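Phosphotriesterase family protein (Listeria monocytogenes serotype 4b str. H7858, PDB 3PNZ) probably hydrolyses phosphorylated sugar lactones at a two-zinc site, as a lactonase of the phosphotriesterase family with the amidohydrolase fold. Local coordinates at residues 135-138 with 139-143; 175-178 with 179-183; 311-314 with 315-319; 246-249 with 250-254. One frame throughout, in Å; residues are numbered along the deposited sequence.

Contact 1 (135-138 with 139-143); sequences VVNE and VENGL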
ATOM      1  N   VAL A 135       8.259  14.132   3.623  1.00 21.84           N
ATOM      2  CA  VAL A 135       7.028  13.458   3.230  1.00 20.92           C
ATOM      3  C   VAL A 135       6.063  14.443   2.568  1.00 22.14           C
ATOM      4  O   VAL A 135       5.453  14.136   1.549  1.00 22.02           O
ATOM      5  CB  VAL A 135       6.345  12.768   4.436  1.00 21.56           C
ATOM      6  CG1 VAL A 135       5.031  12.115   4.017  1.00 18.27           C
ATOM      7  CG2 VAL A 135       7.285  11.734   5.065  1.00 22.97           C
ATOM      8  N   VAL A 136       5.926  15.627   3.155  1.00 21.03           N
ATOM      9  CA  VAL A 136       5.059  16.651   2.579  1.00 21.46           C
ATOM     10  C   VAL A 136       5.491  16.996   1.152  1.00 20.63           C
ATOM     11  O   VAL A 136       4.661  17.131   0.251  1.00 23.18           O
ATOM     12  CB  VAL A 136       5.044  17.925   3.439  1.00 23.92           C
ATOM     13  CG1 VAL A 136       4.291  19.045   2.717  1.00 22.11           C
ATOM     14  CG2 VAL A 136       4.404  17.644   4.789  1.00 22.21           C
ATOM     15  N   ASN A 137       6.797  17.119   0.947  1.00 22.53           N
ATOM     16  CA  ASN A 137       7.325  17.470  -0.369  1.00 25.13           C
ATOM     17  C   ASN A 137       7.047  16.388  -1.410  1.00 25.18           C
ATOM     18  O   ASN A 137       6.821  16.692  -2.581  1.00 24.92           O
ATOM     19  CB  ASN A 137       8.821  17.792  -0.286  1.00 25.52           C
ATOM     20  CG  ASN A 137       9.094  19.121   0.422  1.00 33.84           C
ATOM     21  OD1 ASN A 137       8.212  19.977   0.527  1.00 32.71           O
ATOM     22  ND2 ASN A 137      10.318  19.293   0.910  1.00 32.11           N
ATOM     23  N   GLU A 138       7.047  15.123  -0.986  1.00 22.87           N
ATOM     24  CA  GLU A 138       6.715  14.030  -1.904  1.00 21.59           C
ATOM     25  C   GLU A 138       5.262  14.107  -2.379  1.00 22.24           C
ATOM     26  O   GLU A 138       4.948  13.757  -3.521  1.00 22.00           O
ATOM     27  CB  GLU A 138       7.019  12.661  -1.265  1.00 23.04           C
ATOM     28  CG  GLU A 138       8.501  12.415  -1.062  1.00 24.37           C
ATOM     29  CD  GLU A 138       8.851  10.944  -0.855  1.00 26.71           C
ATOM     30  OE1 GLU A 138       8.152  10.251  -0.081  1.00 26.44           O
ATOM     31  OE2 GLU A 138       9.842  10.484  -1.464  1.00 24.75           O
ATOM     32  N   VAL A 139       4.381  14.579  -1.501  1.00 20.25           N
ATOM     33  CA  VAL A 139       2.961  14.685  -1.808  1.00 18.02           C
ATOM     34  C   VAL A 139       2.650  15.948  -2.614  1.00 22.97           C
ATOM     35  O   VAL A 139       1.841  15.921  -3.536  1.00 22.44           O
ATOM     36  CB  VAL A 139       2.122  14.715  -0.523  1.00 20.37           C
ATOM     37  CG1 VAL A 139       0.671  15.056  -0.827  1.00 21.52           C
ATOM     38  CG2 VAL A 139       2.212  13.361   0.189  1.00 21.39           C
ATOM     39  N   GLU A 140       3.310  17.041  -2.251  1.00 22.07           N
ATOM     40  CA  GLU A 140       2.975  18.359  -2.802  1.00 26.09           C
ATOM     41  C   GLU A 140       3.797  18.768  -4.023  1.00 28.46           C
ATOM     42  O   GLU A 140       3.304  19.498  -4.888  1.00 29.31           O
ATOM     43  CB  GLU A 140       3.087  19.422  -1.709  1.00 24.60           C
ATOM     44  CG  GLU A 140       2.142  19.199  -0.539  1.00 27.36           C
ATOM     45  CD  GLU A 140       0.674  19.442  -0.874  1.00 36.43           C
ATOM     46  OE1 GLU A 140       0.282  19.338  -2.057  1.00 44.24           O
ATOM     47  OE2 GLU A 140      -0.099  19.744   0.061  1.00 45.82           O
ATOM     48  N   ASN A 141       5.041  18.306  -4.096  1.00 27.03           N
ATOM     49  CA  ASN A 141       5.941  18.684  -5.181  1.00 26.52           C
ATOM     50  C   ASN A 141       6.229  17.538  -6.143  1.00 28.11           C
ATOM     51  O   ASN A 141       6.176  17.702  -7.361  1.00 27.53           O
ATOM     52  CB  ASN A 141       7.255  19.226  -4.615  1.00 25.95           C
ATOM     53  CG  ASN A 141       7.060  20.480  -3.784  1.00 30.47           C
ATOM     54  OD1 ASN A 141       6.062  21.178  -3.929  1.00 35.48           O
ATOM     55  ND2 ASN A 141       8.014  20.769  -2.911  1.00 34.01           N
ATOM     56  N   GLY A 142       6.555  16.373  -5.591  1.00 24.84           N
ATOM     57  CA  GLY A 142       6.815  15.202  -6.407  1.00 24.10           C
ATOM     58  C   GLY A 142       7.732  14.201  -5.728  1.00 23.20           C
ATOM     59  O   GLY A 142       8.475  14.537  -4.806  1.00 24.20           O
ATOM     60  N   LEU A 143       7.672  12.958  -6.191  1.00 24.03           N
ATOM     61  CA  LEU A 143       8.526  11.903  -5.661  1.00 25.83           C
ATOM     62  C   LEU A 143       9.934  11.941  -6.259  1.00 24.66           C
ATOM     63  O   LEU A 143      10.100  11.952  -7.474  1.00 28.37           O
ATOM     64  CB  LEU A 143       7.885  10.537  -5.925  1.00 25.08           C
ATOM     65  CG  LEU A 143       6.615  10.212  -5.132  1.00 25.85           C
ATOM     66  CD1 LEU A 143       5.709   9.262  -5.912  1.00 26.36           C
ATOM     67  CD2 LEU A 143       6.951   9.651  -3.751  1.00 22.75           C
TER
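The end of helix 128-140, one of the outer helices of this TIM-barrel fold, is a compact example of how a helix stops: Asn141 and Gly142 turn back onto the carbonyl of Asn137. Asn137 O accepts two backbone bonds, one from Asn141 N at 2.8 Å with the helical four-residue spacing and one from Gly142 N at 3.0 Å with a spacing of five. The second is nearly straight, 165° at the hydrogen, and lies in the carbonyl plane. Gly142 then leaves helical geometry with a positive phi and an extended psi, and its own carbonyl comes back over the last turn, where Gly142 O meets Glu138 CA in a C-H...O contact of 3.4 Å. Its successor, Leu143, crosses the Glu138 side chain at about a right angle and sets its CD2 branch 3.7 Å from Glu138 CD. The carboxylate beyond that methyl is claimed by Arg73 in a salt bridge and by the backbone N of Gly94. One turn away, Val136 CG1 rests 3.9 Å from Glu140 CG; a bend at chi2 (-70°) then carries the Glu140 carboxylate to Arg5, which also binds the carbonyl of Val139. The Asn141 and Gly142 amides thus share one acceptor and Arg5 serves Val139 O, while buried Glu138, flanked by a cation and an amide donor, is probably held as a carboxylate.

Contact 2 (175-178 with 179-183); sequences RAHH and ETKAP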
ATOM      1  N   ARG A 175       2.044  14.038  11.053  1.00 18.87           N
ATOM      2  CA  ARG A 175       2.151  15.482  10.895  1.00 20.56           C
ATOM      3  C   ARG A 175       2.142  15.887   9.423  1.00 22.14           C
ATOM      4  O   ARG A 175       1.632  16.956   9.073  1.00 22.77           O
ATOM      5  CB  ARG A 175       3.365  15.995  11.663  1.00 21.35           C
ATOM      6  CG  ARG A 175       3.189  15.764  13.165  1.00 20.95           C
ATOM      7  CD  ARG A 175       4.474  15.931  13.948  1.00 23.30           C
ATOM      8  NE  ARG A 175       4.339  15.351  15.280  1.00 23.14           N
ATOM      9  CZ  ARG A 175       5.283  15.405  16.218  1.00 26.36           C
ATOM     10  NH1 ARG A 175       6.432  16.023  15.969  1.00 25.55           N
ATOM     11  NH2 ARG A 175       5.071  14.844  17.404  1.00 28.24           N
ATOM     12  N   ALA A 176       2.667  15.025   8.556  1.00 18.96           N
ATOM     13  CA  ALA A 176       2.571  15.264   7.115  1.00 17.97           C
ATOM     14  C   ALA A 176       1.115  15.175   6.674  1.00 21.08           C
ATOM     15  O   ALA A 176       0.679  15.919   5.793  1.00 21.23           O
ATOM     16  CB  ALA A 176       3.444  14.285   6.330  1.00 20.27           C
ATOM     17  N   HIS A 177       0.349  14.270   7.280  1.00 18.29           N
ATOM     18  CA  HIS A 177      -1.078  14.243   6.988  1.00 18.47           C
ATOM     19  C   HIS A 177      -1.745  15.562   7.382  1.00 21.37           C
ATOM     20  O   HIS A 177      -2.575  16.094   6.644  1.00 20.20           O
ATOM     21  CB  HIS A 177      -1.823  13.121   7.698  1.00 18.58           C
ATOM     22  CG  HIS A 177      -3.299  13.362   7.732  1.00 17.54           C
ATOM     23  ND1 HIS A 177      -4.121  13.064   6.668  1.00 18.88           N
ATOM     24  CD2 HIS A 177      -4.083  13.958   8.661  1.00 19.64           C
ATOM     25  CE1 HIS A 177      -5.356  13.437   6.953  1.00 18.79           C
ATOM     26  NE2 HIS A 177      -5.359  13.986   8.155  1.00 21.50           N
ATOM     27  N   HIS A 178      -1.418  16.073   8.561  1.00 19.70           N
ATOM     28  CA  HIS A 178      -2.062  17.312   9.001  1.00 22.24           C
ATOM     29  C   HIS A 178      -1.819  18.448   8.005  1.00 23.74           C
ATOM     30  O   HIS A 178      -2.701  19.280   7.777  1.00 25.25           O
ATOM     31  CB  HIS A 178      -1.621  17.705  10.405  1.00 23.41           C
ATOM     32  CG  HIS A 178      -2.259  16.882  11.479  1.00 25.55           C
ATOM     33  ND1 HIS A 178      -3.626  16.790  11.625  1.00 28.00           N
ATOM     34  CD2 HIS A 178      -1.723  16.118  12.460  1.00 26.97           C
ATOM     35  CE1 HIS A 178      -3.906  16.004  12.648  1.00 28.47           C
ATOM     36  NE2 HIS A 178      -2.770  15.588  13.175  1.00 26.80           N
ATOM     37  N   GLU A 179      -0.633  18.464   7.404  1.00 21.90           N
ATOM     38  CA  GLU A 179      -0.275  19.511   6.437  1.00 23.61           C
ATOM     39  C   GLU A 179      -0.907  19.335   5.049  1.00 26.84           C
ATOM     40  O   GLU A 179      -1.294  20.324   4.419  1.00 27.93           O
ATOM     41  CB  GLU A 179       1.248  19.645   6.317  1.00 25.62           C
ATOM     42  CG  GLU A 179       1.938  20.108   7.607  1.00 34.31           C
ATOM     43  CD  GLU A 179       3.395  20.517   7.407  1.00 43.54           C
ATOM     44  OE1 GLU A 179       3.899  20.434   6.266  1.00 48.09           O
ATOM     45  OE2 GLU A 179       4.041  20.926   8.397  1.00 47.75           O
ATOM     46  N   THR A 180      -1.022  18.090   4.581  1.00 21.36           N
ATOM     47  CA  THR A 180      -1.432  17.805   3.198  1.00 22.66           C
ATOM     48  C   THR A 180      -2.847  17.257   3.057  1.00 21.34           C
ATOM     49  O   THR A 180      -3.453  17.368   1.986  1.00 19.94           O
ATOM     50  CB  THR A 180      -0.500  16.768   2.547  1.00 22.87           C
ATOM     51  OG1 THR A 180      -0.614  15.517   3.251  1.00 20.09           O
ATOM     52  CG2 THR A 180       0.944  17.255   2.565  1.00 23.99           C
ATOM     53  N   LYS A 181      -3.341  16.646   4.134  1.00 19.74           N
ATOM     54  CA  LYS A 181      -4.618  15.929   4.189  1.00 19.36           C
ATOM     55  C   LYS A 181      -4.633  14.609   3.398  1.00 17.43           C
ATOM     56  O   LYS A 181      -5.699  14.051   3.138  1.00 18.42           O
ATOM     57  CB  LYS A 181      -5.802  16.821   3.790  1.00 19.86           C
ATOM     58  CG  LYS A 181      -5.867  18.120   4.574  1.00 19.22           C
ATOM     59  CD  LYS A 181      -6.044  17.866   6.061  1.00 22.63           C
ATOM     60  CE  LYS A 181      -6.100  19.174   6.843  1.00 29.94           C
ATOM     61  NZ  LYS A 181      -6.400  18.903   8.271  1.00 30.21           N
ATOM     62  N   ALA A 182      -3.451  14.111   3.034  1.00 18.85           N
ATOM     63  CA  ALA A 182      -3.343  12.849   2.298  1.00 17.76           C
ATOM     64  C   ALA A 182      -3.769  11.658   3.151  1.00 18.22           C
ATOM     65  O   ALA A 182      -3.558  11.658   4.364  1.00 19.52           O
ATOM     66  CB  ALA A 182      -1.900  12.636   1.802  1.00 19.82           C
ATOM     67  N   PRO A 183      -4.356  10.636   2.513  1.00 17.88           N
ATOM     68  CA  PRO A 183      -4.707   9.399   3.219  1.00 16.19           C
ATOM     69  C   PRO A 183      -3.435   8.762   3.771  1.00 16.88           C
ATOM     70  O   PRO A 183      -2.355   9.009   3.228  1.00 16.95           O
ATOM     71  CB  PRO A 183      -5.276   8.498   2.118  1.00 20.02           C
ATOM     72  CG  PRO A 183      -5.516   9.355   0.959  1.00 24.41           C
ATOM     73  CD  PRO A 183      -4.610  10.547   1.068  1.00 19.68           C
TER
HETATM   74  O   HOH W   1       1.885  19.326  10.585  1.00 35.00           O
HETATM   75  O   HOH W   2      -6.760  16.218   9.611  1.00 27.57           O
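Ala176 O is gripped twice by Thr180, whose backbone N lies 3.0 Å from Ala176 O on one face of the carbonyl plane. The hydroxyl comes from the opposite face, with Thr180 OG1 2.9 Å from Ala176 O and well above the plane. A chi1 of 64° tucks OG1 between the backbone N and the carbonyl carbon, back against the preceding turn. Thr180 OG1 in turn accepts from Ala182 N at 3.2 Å, forming an ST turn, and so relays the hydrogen bonding of helix 164-180 into the chain that leaves it. Lys181 is the first residue to leave helical geometry, with a positive phi, while Lys181 N still reaches His177 O at 2.7 Å. A second clamp closes over the exit. With CG anti to the backbone N (chi1 162°), the His177 imidazole extends alongside the chain leaving the helix, and His177 ND1 donates to Ala182 O at 2.8 Å. This bond is almost straight, 169° at the hydrogen, and runs in the ring plane. At the other ring nitrogen a water bridges His177 NE2 and the Lys181 amino group, 3.0 Å from Lys181 NZ. The His177 ring meets that of Tyr210, the Glu204 carboxylate forms a salt bridge with Arg175, and the Glu204 backbone carbonyl is bonded to His178 NE2. Helix 128-140 covers the side bearing Ala176 and Glu179, and the exit leads directly into barrel strand 184-186, with the backbone of Pro183 hydrogen-bonded to that of Val153, next to the carboxylated zinc ligand Lys154.

Contact 3 (311-314 with 315-319); sequences EKLV and KKFFV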
ATOM      1  N   GLU A 311     -21.635 -10.019  -5.272  1.00 25.02           N
ATOM      2  CA  GLU A 311     -21.388  -8.988  -6.268  1.00 24.94           C
ATOM      3  C   GLU A 311     -21.309  -7.605  -5.626  1.00 22.44           C
ATOM      4  O   GLU A 311     -20.452  -6.794  -5.980  1.00 23.98           O
ATOM      5  CB  GLU A 311     -22.475  -9.025  -7.351  1.00 29.54           C
ATOM      6  CG  GLU A 311     -22.501 -10.328  -8.151  1.00 32.89           C
ATOM      7  CD  GLU A 311     -23.336 -11.442  -7.498  1.00 39.52           C
ATOM      8  OE1 GLU A 311     -23.636 -11.371  -6.278  1.00 37.47           O
ATOM      9  OE2 GLU A 311     -23.691 -12.404  -8.221  1.00 47.69           O
ATOM     10  N   LYS A 312     -22.198  -7.343  -4.675  1.00 22.52           N
ATOM     11  CA  LYS A 312     -22.204  -6.062  -3.976  1.00 24.64           C
ATOM     12  C   LYS A 312     -20.911  -5.879  -3.181  1.00 23.37           C
ATOM     13  O   LYS A 312     -20.333  -4.791  -3.157  1.00 21.02           O
ATOM     14  CB  LYS A 312     -23.394  -5.968  -3.022  1.00 25.47           C
ATOM     15  CG  LYS A 312     -23.484  -4.639  -2.285  1.00 31.87           C
ATOM     16  CD  LYS A 312     -24.629  -4.626  -1.282  1.00 34.68           C
ATOM     17  CE  LYS A 312     -24.760  -3.260  -0.618  1.00 41.26           C
ATOM     18  NZ  LYS A 312     -25.873  -3.210   0.380  1.00 48.82           N
ATOM     19  N   LEU A 313     -20.468  -6.949  -2.530  1.00 23.57           N
ATOM     20  CA  LEU A 313     -19.248  -6.894  -1.728  1.00 20.00           C
ATOM     21  C   LEU A 313     -18.027  -6.624  -2.601  1.00 21.75           C
ATOM     22  O   LEU A 313     -17.163  -5.839  -2.232  1.00 21.21           O
ATOM     23  CB  LEU A 313     -19.069  -8.193  -0.932  1.00 20.53           C
ATOM     24  CG  LEU A 313     -20.097  -8.346   0.188  1.00 19.62           C
ATOM     25  CD1 LEU A 313     -19.990  -9.726   0.822  1.00 23.62           C
ATOM     26  CD2 LEU A 313     -19.933  -7.248   1.239  1.00 22.71           C
ATOM     27  N   VAL A 314     -17.952  -7.278  -3.757  1.00 20.24           N
ATOM     28  CA  VAL A 314     -16.848  -7.028  -4.675  1.00 21.29           C
ATOM     29  C   VAL A 314     -16.836  -5.569  -5.124  1.00 20.64           C
ATOM     30  O   VAL A 314     -15.779  -4.942  -5.216  1.00 19.79           O
ATOM     31  CB  VAL A 314     -16.881  -7.975  -5.890  1.00 23.13           C
ATOM     32  CG1 VAL A 314     -15.984  -7.442  -7.007  1.00 23.48           C
ATOM     33  CG2 VAL A 314     -16.459  -9.388  -5.459  1.00 21.60           C
ATOM     34  N   LYS A 315     -18.016  -5.014  -5.386  1.00 20.95           N
ATOM     35  CA  LYS A 315     -18.091  -3.609  -5.756  1.00 23.38           C
ATOM     36  C   LYS A 315     -17.568  -2.713  -4.628  1.00 19.16           C
ATOM     37  O   LYS A 315     -16.866  -1.737  -4.884  1.00 20.17           O
ATOM     38  CB  LYS A 315     -19.520  -3.219  -6.132  1.00 23.71           C
ATOM     39  CG  LYS A 315     -19.632  -1.816  -6.701  1.00 30.82           C
ATOM     40  CD  LYS A 315     -21.078  -1.351  -6.738  1.00 36.53           C
ATOM     41  CE  LYS A 315     -21.151   0.169  -6.860  1.00 42.40           C
ATOM     42  NZ  LYS A 315     -20.320   0.659  -7.996  1.00 41.94           N
ATOM     43  N   LYS A 316     -17.897  -3.050  -3.384  1.00 18.84           N
ATOM     44  CA  LYS A 316     -17.365  -2.301  -2.252  1.00 20.15           C
ATOM     45  C   LYS A 316     -15.853  -2.457  -2.117  1.00 19.40           C
ATOM     46  O   LYS A 316     -15.146  -1.457  -2.012  1.00 17.50           O
ATOM     47  CB  LYS A 316     -18.078  -2.674  -0.950  1.00 19.68           C
ATOM     48  CG  LYS A 316     -19.542  -2.260  -0.966  1.00 25.25           C
ATOM     49  CD  LYS A 316     -20.192  -2.351   0.383  1.00 27.09           C
ATOM     50  CE  LYS A 316     -21.472  -1.505   0.401  1.00 26.88           C
ATOM     51  NZ  LYS A 316     -22.066  -1.481   1.749  1.00 30.26           N
ATOM     52  N   PHE A 317     -15.348  -3.694  -2.142  1.00 18.71           N
ATOM     53  CA  PHE A 317     -13.922  -3.900  -1.885  1.00 19.67           C
ATOM     54  C   PHE A 317     -13.027  -3.218  -2.924  1.00 18.89           C
ATOM     55  O   PHE A 317     -11.955  -2.716  -2.585  1.00 17.22           O
ATOM     56  CB  PHE A 317     -13.550  -5.394  -1.811  1.00 15.26           C
ATOM     57  CG  PHE A 317     -14.329  -6.173  -0.786  1.00 17.52           C
ATOM     58  CD1 PHE A 317     -15.033  -5.525   0.219  1.00 19.09           C
ATOM     59  CD2 PHE A 317     -14.360  -7.558  -0.836  1.00 20.06           C
ATOM     60  CE1 PHE A 317     -15.753  -6.246   1.155  1.00 20.08           C
ATOM     61  CE2 PHE A 317     -15.073  -8.286   0.105  1.00 18.03           C
ATOM     62  CZ  PHE A 317     -15.771  -7.632   1.094  1.00 18.47           C
ATOM     63  N   PHE A 318     -13.450  -3.221  -4.188  1.00 17.20           N
ATOM     64  CA  PHE A 318     -12.583  -2.734  -5.261  1.00 17.70           C
ATOM     65  C   PHE A 318     -12.988  -1.392  -5.847  1.00 19.24           C
ATOM     66  O   PHE A 318     -12.215  -0.800  -6.599  1.00 18.44           O
ATOM     67  CB  PHE A 318     -12.482  -3.764  -6.392  1.00 18.06           C
ATOM     68  CG  PHE A 318     -11.888  -5.073  -5.961  1.00 18.84           C
ATOM     69  CD1 PHE A 318     -10.510  -5.223  -5.876  1.00 19.48           C
ATOM     70  CD2 PHE A 318     -12.701  -6.142  -5.631  1.00 20.61           C
ATOM     71  CE1 PHE A 318      -9.947  -6.430  -5.479  1.00 18.83           C
ATOM     72  CE2 PHE A 318     -12.144  -7.346  -5.227  1.00 18.78           C
ATOM     73  CZ  PHE A 318     -10.768  -7.483  -5.150  1.00 18.51           C
ATOM     74  N   VAL A 319     -14.191  -0.921  -5.532  1.00 17.27           N
ATOM     75  CA  VAL A 319     -14.634   0.368  -6.068  1.00 18.33           C
ATOM     76  C   VAL A 319     -15.029   1.356  -4.974  1.00 15.41           C
ATOM     77  O   VAL A 319     -14.359   2.364  -4.789  1.00 19.66           O
ATOM     78  CB  VAL A 319     -15.801   0.225  -7.069  1.00 20.30           C
ATOM     79  CG1 VAL A 319     -16.190   1.607  -7.610  1.00 20.57           C
ATOM     80  CG2 VAL A 319     -15.425  -0.713  -8.204  1.00 21.18           C
TER
HETATM   81  O   HOH W   3     -24.812  -0.573   1.343  1.00 42.30           O
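One face of the Phe317 ring is laid over Leu313 O, which sits 3.2 Å above the plane and toward the rim, whereas the Phe318 ring turns an edge to Val314 O, its CD2 3.3 Å from that oxygen. Two successive phenylalanines on helix 310-325 thus treat the carbonyl four residues back in different ways. The Leu313 carbonyl is also an ordinary helical acceptor: Phe317 N approaches nearly end-on at 2.8 Å from Leu313 O. With CG anti to the carbonyl carbon (chi1 -56°) the Phe317 ring runs beside Leu313, Phe317 CZ lying 3.9 Å from Leu313 CB; a chi2 of -16° turns its face to Leu313 O. Phe318 instead crosses Val314 at a slant, CD2 lying 3.8 Å from Val314 CG1. On the solvent side Lys312 and Lys316 run side by side, with Lys312 NZ 4.4 Å from Lys316 NZ. A water accepts from both and probably eases their like charges, as do the salt bridges of Lys316 to Glu264 and Asp265. The aromatic side faces inward: Phe318 stacks on Phe18 and Phe317 meets Phe299. Helices 248-260 and 289-305 press against Leu313, Val314 and Phe317, while both phenyl rings reach Val269 of strand 267-269. A backbone bond between Phe318 and Thr19 ties the helix to strand 19-23, which carries zinc ligand His22 and leads to His24.

Contact 4 (246-249 with 250-254); sequences APES and ARIAA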
ATOM      1  N   ALA A 246      -1.524 -18.567   4.221  1.00 20.58           N
ATOM      2  CA  ALA A 246      -2.831 -19.117   4.572  1.00 20.28           C
ATOM      3  C   ALA A 246      -3.534 -19.585   3.314  1.00 18.02           C
ATOM      4  O   ALA A 246      -3.272 -19.064   2.238  1.00 18.10           O
ATOM      5  CB  ALA A 246      -3.680 -18.060   5.278  1.00 20.85           C
ATOM      6  N   PRO A 247      -4.440 -20.570   3.441  1.00 18.01           N
ATOM      7  CA  PRO A 247      -5.259 -20.942   2.279  1.00 16.35           C
ATOM      8  C   PRO A 247      -6.232 -19.814   1.984  1.00 18.36           C
ATOM      9  O   PRO A 247      -6.577 -19.046   2.888  1.00 19.10           O
ATOM     10  CB  PRO A 247      -6.020 -22.178   2.765  1.00 20.00           C
ATOM     11  CG  PRO A 247      -6.037 -22.053   4.259  1.00 22.84           C
ATOM     12  CD  PRO A 247      -4.746 -21.389   4.626  1.00 21.10           C
ATOM     13  N   GLU A 248      -6.665 -19.710   0.739  1.00 15.94           N
ATOM     14  CA  GLU A 248      -7.556 -18.625   0.360  1.00 18.60           C
ATOM     15  C   GLU A 248      -8.836 -18.634   1.183  1.00 18.42           C
ATOM     16  O   GLU A 248      -9.363 -17.578   1.537  1.00 18.73           O
ATOM     17  CB  GLU A 248      -7.893 -18.697  -1.130  1.00 18.81           C
ATOM     18  CG  GLU A 248      -8.339 -17.358  -1.668  1.00 20.13           C
ATOM     19  CD  GLU A 248      -7.309 -16.282  -1.386  1.00 21.72           C
ATOM     20  OE1 GLU A 248      -7.661 -15.278  -0.730  1.00 22.97           O
ATOM     21  OE2 GLU A 248      -6.143 -16.458  -1.803  1.00 23.24           O
ATOM     22  N   SER A 249      -9.350 -19.826   1.467  1.00 18.37           N
ATOM     23  CA  SER A 249     -10.535 -19.967   2.300  1.00 18.22           C
ATOM     24  C   SER A 249     -10.420 -19.236   3.634  1.00 18.36           C
ATOM     25  O   SER A 249     -11.411 -18.721   4.150  1.00 18.88           O
ATOM     26  CB  SER A 249     -10.827 -21.448   2.556  1.00 18.64           C
ATOM     27  OG  SER A 249      -9.644 -22.120   2.963  1.00 18.45           O
ATOM     28  N   ALA A 250      -9.220 -19.211   4.208  1.00 17.95           N
ATOM     29  CA  ALA A 250      -9.021 -18.561   5.502  1.00 17.58           C
ATOM     30  C   ALA A 250      -9.115 -17.042   5.382  1.00 17.80           C
ATOM     31  O   ALA A 250      -9.713 -16.379   6.238  1.00 17.27           O
ATOM     32  CB  ALA A 250      -7.686 -18.968   6.117  1.00 17.74           C
ATOM     33  N   ARG A 251      -8.526 -16.488   4.327  1.00 16.17           N
ATOM     34  CA  ARG A 251      -8.660 -15.049   4.090  1.00 16.39           C
ATOM     35  C   ARG A 251     -10.127 -14.694   3.852  1.00 19.27           C
ATOM     36  O   ARG A 251     -10.655 -13.730   4.424  1.00 18.19           O
ATOM     37  CB  ARG A 251      -7.776 -14.590   2.922  1.00 18.39           C
ATOM     38  CG  ARG A 251      -6.287 -14.466   3.282  1.00 19.63           C
ATOM     39  CD  ARG A 251      -5.432 -14.056   2.084  1.00 19.04           C
ATOM     40  NE  ARG A 251      -5.285 -15.169   1.147  1.00 21.83           N
ATOM     41  CZ  ARG A 251      -4.326 -16.086   1.233  1.00 20.83           C
ATOM     42  NH1 ARG A 251      -3.413 -16.014   2.200  1.00 19.80           N
ATOM     43  NH2 ARG A 251      -4.277 -17.072   0.347  1.00 21.23           N
ATOM     44  N   ILE A 252     -10.798 -15.492   3.031  1.00 17.13           N
ATOM     45  CA  ILE A 252     -12.180 -15.201   2.681  1.00 16.90           C
ATOM     46  C   ILE A 252     -13.083 -15.295   3.917  1.00 20.07           C
ATOM     47  O   ILE A 252     -13.971 -14.456   4.116  1.00 18.05           O
ATOM     48  CB  ILE A 252     -12.661 -16.108   1.524  1.00 17.45           C
ATOM     49  CG1 ILE A 252     -12.009 -15.650   0.215  1.00 17.85           C
ATOM     50  CG2 ILE A 252     -14.185 -16.109   1.424  1.00 18.66           C
ATOM     51  CD1 ILE A 252     -12.247 -16.575  -0.968  1.00 18.40           C
ATOM     52  N   ALA A 253     -12.841 -16.290   4.763  1.00 16.98           N
ATOM     53  CA  ALA A 253     -13.604 -16.424   6.008  1.00 17.81           C
ATOM     54  C   ALA A 253     -13.451 -15.187   6.906  1.00 18.66           C
ATOM     55  O   ALA A 253     -14.418 -14.733   7.531  1.00 19.96           O
ATOM     56  CB  ALA A 253     -13.199 -17.688   6.760  1.00 19.90           C
ATOM     57  N   ALA A 254     -12.236 -14.644   6.966  1.00 17.77           N
ATOM     58  CA  ALA A 254     -11.947 -13.494   7.820  1.00 18.68           C
ATOM     59  C   ALA A 254     -12.660 -12.258   7.277  1.00 17.58           C
ATOM     60  O   ALA A 254     -13.205 -11.452   8.030  1.00 18.24           O
ATOM     61  CB  ALA A 254     -10.435 -13.256   7.905  1.00 18.44           C
TER
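This is a helix start, the N-terminal turn of helix 248-260 in the beta-alpha-beta crossover between strands 234-237 and 267-269, and it is fastened by a salt bridge from Glu248 to Arg251. Pro247 occupies the N-cap, Pro247 O accepting from Ala250 N at 3.0 Å, and Pro247 CG rests 4.0 Å from the methyl carbon CB of Ala250. Arg251 grips the acid side-on with two nitrogens: NE is 3.0 Å from Glu248 OE1, and NH2 is 2.9 Å from Glu248 OE2. Both oxygens lie close to the guanidinium plane, yet the nitrogens stand well above the carboxylate plane, since the two groups are turned 52° apart. A chi2 of 55° bends Glu248 back over its own helix to meet them. Arg251 NH2 adds a weak bond to Ala246 O, and NH1 is taken by the carbonyl of Lys242. Further partners await the acid: Ala241 N at OE2 and, weakly, Trp295 NE1 at OE1. Met by a cation and by N-H groups in the first turn of a helix, the buried Glu248 is probably ionised, forming a charged pair from which Arg251 also reaches back to the preceding chain.

In the fold
Each contact is partly buried, with four buried residues and others exposed (Asn137, Glu179, Lys312 and Pro247 among them), and works within one turn or two of an outer helix, but they sit at different stages of their helices. Contact 4 opens one, contacts 1 and 2 close two others, and contact 3 lies inside a fourth. Contacts 1 and 2 touch, their helices packing through Val135, Val136, Ala176 and Thr180. Contacts 3 and 4 do not, although Leu313 and Phe317 lean on helix 248-260, which contact 4 begins. Contact 4 lies across the chain's centre from contacts 1 and 2. Chemistry follows place: shared carbonyls at helix ends, a salt bridge at a beginning, aromatic packing in mid-helix.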